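Local coordinates for protein Kiaa0380 (Homo sapiens, PDB 1HTJ) that probably couples heterotrimeric G protein signalling to Rho GTPases, as an RGS-like domain of a Rho guanine nucleotide exchange factor, at residues H137-K142 / S149-N154. The protein carries 3 engineered substitutions. Numbering follows the deposited sequence.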
loop_
_atom_site.group_PDB
_atom_site.type_symbol
_atom_site.label_atom_id
_atom_site.label_comp_id
_atom_site.label_asym_id
_atom_site.label_seq_id
_atom_site.Cartn_x
_atom_site.Cartn_y
_atom_site.Cartn_z
ATOM N N HIS A 137 -10.618 3.370 -9.630
ATOM C CA HIS A 137 -11.428 3.983 -10.677
ATOM C C HIS A 137 -10.900 5.401 -10.954
ATOM O O HIS A 137 -10.713 5.814 -12.104
ATOM C CB HIS A 137 -12.902 4.053 -10.225
ATOM C CG HIS A 137 -13.697 5.121 -10.919
ATOM N ND1 HIS A 137 -14.067 5.035 -12.248
ATOM C CD2 HIS A 137 -14.113 6.339 -10.491
ATOM C CE1 HIS A 137 -14.668 6.157 -12.609
ATOM N NE2 HIS A 137 -14.708 6.964 -11.562
ATOM N N ASP A 138 -10.664 6.141 -9.879
ATOM C CA ASP A 138 -10.175 7.498 -9.997
ATOM C C ASP A 138 -8.883 7.575 -10.780
ATOM O O ASP A 138 -8.724 8.446 -11.630
ATOM C CB ASP A 138 -9.981 8.105 -8.621
ATOM C CG ASP A 138 -11.276 8.325 -7.923
ATOM O OD1 ASP A 138 -12.247 8.730 -8.609
ATOM O OD2 ASP A 138 -11.329 8.106 -6.696
ATOM N N TYR A 139 -7.959 6.663 -10.498
ATOM C CA TYR A 139 -6.703 6.687 -11.214
ATOM C C TYR A 139 -6.894 6.354 -12.691
ATOM O O TYR A 139 -6.230 6.944 -13.542
ATOM C CB TYR A 139 -5.664 5.741 -10.610
ATOM C CG TYR A 139 -4.340 5.918 -11.318
ATOM C CD1 TYR A 139 -3.738 7.178 -11.372
ATOM C CD2 TYR A 139 -3.758 4.875 -12.050
ATOM C CE1 TYR A 139 -2.607 7.409 -12.143
ATOM C CE2 TYR A 139 -2.612 5.096 -12.835
ATOM C CZ TYR A 139 -2.055 6.374 -12.878
ATOM O OH TYR A 139 -0.989 6.645 -13.704
ATOM N N ARG A 140 -7.791 5.419 -12.997
ATOM C CA ARG A 140 -8.028 5.066 -14.397
ATOM C C ARG A 140 -8.584 6.280 -15.129
ATOM O O ARG A 140 -8.330 6.475 -16.308
ATOM C CB ARG A 140 -8.988 3.875 -14.511
ATOM C CG ARG A 140 -8.283 2.512 -14.309
ATOM C CD ARG A 140 -8.957 1.642 -13.239
ATOM N NE ARG A 140 -10.149 0.955 -13.733
ATOM C CZ ARG A 140 -10.124 0.075 -14.732
ATOM N NH1 ARG A 140 -8.963 -0.209 -15.324
ATOM N NH2 ARG A 140 -11.246 -0.517 -15.148
ATOM N N THR A 141 -9.341 7.105 -14.420
ATOM C CA THR A 141 -9.885 8.308 -15.016
ATOM C C THR A 141 -8.711 9.215 -15.394
ATOM O O THR A 141 -8.701 9.789 -16.475
ATOM C CB THR A 141 -10.826 9.033 -14.029
ATOM O OG1 THR A 141 -11.984 8.221 -13.799
ATOM C CG2 THR A 141 -11.243 10.394 -14.576
ATOM N N LYS A 142 -7.724 9.335 -14.502
ATOM C CA LYS A 142 -6.529 10.156 -14.765
ATOM C C LYS A 142 -5.828 9.652 -16.031
ATOM O O LYS A 142 -5.327 10.447 -16.832
ATOM C CB LYS A 142 -5.537 10.087 -13.594
ATOM C CG LYS A 142 -6.051 10.678 -12.292
ATOM C CD LYS A 142 -5.973 12.178 -12.327
ATOM C CE LYS A 142 -6.684 12.821 -11.152
ATOM N NZ LYS A 142 -6.444 14.313 -11.174
ATOM N N SER A 149 1.539 10.285 -17.188
ATOM C CA SER A 149 2.941 10.697 -17.159
ATOM C C SER A 149 3.269 11.490 -15.897
ATOM O O SER A 149 4.414 11.520 -15.460
ATOM C CB SER A 149 3.283 11.526 -18.397
ATOM O OG SER A 149 2.808 12.856 -18.285
ATOM N N LEU A 150 2.261 12.127 -15.312
ATOM C CA LEU A 150 2.439 12.909 -14.085
ATOM C C LEU A 150 2.736 12.003 -12.899
ATOM O O LEU A 150 3.198 12.463 -11.854
ATOM C CB LEU A 150 1.166 13.694 -13.759
ATOM C CG LEU A 150 0.693 14.735 -14.769
ATOM C CD1 LEU A 150 -0.522 15.488 -14.179
ATOM C CD2 LEU A 150 1.875 15.699 -15.090
ATOM N N TYR A 151 2.449 10.717 -13.063
ATOM C CA TYR A 151 2.654 9.761 -11.996
ATOM C C TYR A 151 3.629 8.637 -12.281
ATOM O O TYR A 151 3.562 7.600 -11.624
ATOM C CB TYR A 151 1.316 9.176 -11.602
ATOM C CG TYR A 151 0.307 10.243 -11.293
ATOM C CD1 TYR A 151 -0.626 10.656 -12.252
ATOM C CD2 TYR A 151 0.293 10.855 -10.046
ATOM C CE1 TYR A 151 -1.548 11.649 -11.966
ATOM C CE2 TYR A 151 -0.614 11.846 -9.752
ATOM C CZ TYR A 151 -1.533 12.239 -10.711
ATOM O OH TYR A 151 -2.429 13.243 -10.394
ATOM N N GLY A 152 4.518 8.838 -13.258
ATOM C CA GLY A 152 5.515 7.838 -13.596
ATOM C C GLY A 152 5.191 6.865 -14.725
ATOM O O GLY A 152 5.982 5.959 -15.007
ATOM N N GLU A 153 4.059 7.037 -15.400
ATOM C CA GLU A 153 3.706 6.092 -16.450
ATOM C C GLU A 153 4.671 6.025 -17.614
ATOM O O GLU A 153 4.654 5.068 -18.371
ATOM C CB GLU A 153 2.276 6.327 -16.944
ATOM C CG GLU A 153 1.259 5.941 -15.889
ATOM C CD GLU A 153 0.007 5.326 -16.462
ATOM O OE1 GLU A 153 0.088 4.768 -17.569
ATOM O OE2 GLU A 153 -1.052 5.386 -15.804
ATOM N N ASN A 154 5.529 7.023 -17.760
ATOM C CA ASN A 154 6.498 6.968 -18.841
ATOM C C ASN A 154 7.432 5.799 -18.608
ATOM O O ASN A 154 7.715 5.029 -19.521
ATOM C CB ASN A 154 7.306 8.260 -18.909
ATOM C CG ASN A 154 6.642 9.297 -19.779
ATOM O OD1 ASN A 154 5.497 9.121 -20.205
ATOM N ND2 ASN A 154 7.353 10.384 -20.056
HETATM O O HOH W 1 -3.911 15.112 -11.973
#
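Y139 directs the edge of its ring toward the face of Y151 in an offset edge-to-face pair, the planes 87° apart and CE1 meeting the Y151 ring off-centre, 3.8 Å from its CD1. With CG anti to the backbone N (chi1 -174°), the Y139 side chain reaches from its helix to the loop, where its phenol OH donates a hydrogen bond to OE2 of E153 at a very short 2.4 Å, a length to be treated as doubtful. That carboxylate, turned 47° from the Y139 ring, also forms a salt bridge with R143, so a helix charge and a helix hydroxyl share one oxygen. In this all-helical RGS-like domain the contact joins the loop following helix 118-144 to the last turns of that helix, and F31 and Y50 add further aromatic neighbours to Y139. Shortening Y139 to an alanine would probably cost Y151 its ring partner and leave E153 OE2 with the R143 salt bridge but no hydroxyl donor. Farther along the helix, K142 bends at chi2 and passes its CD 4.2 Å from OH of Y151. One water accepts from NZ of K142 at 2.8 Å and lies 2.9 Å from Y151 OH, which is also hydrogen-bonded to Q54 of helix 41-54.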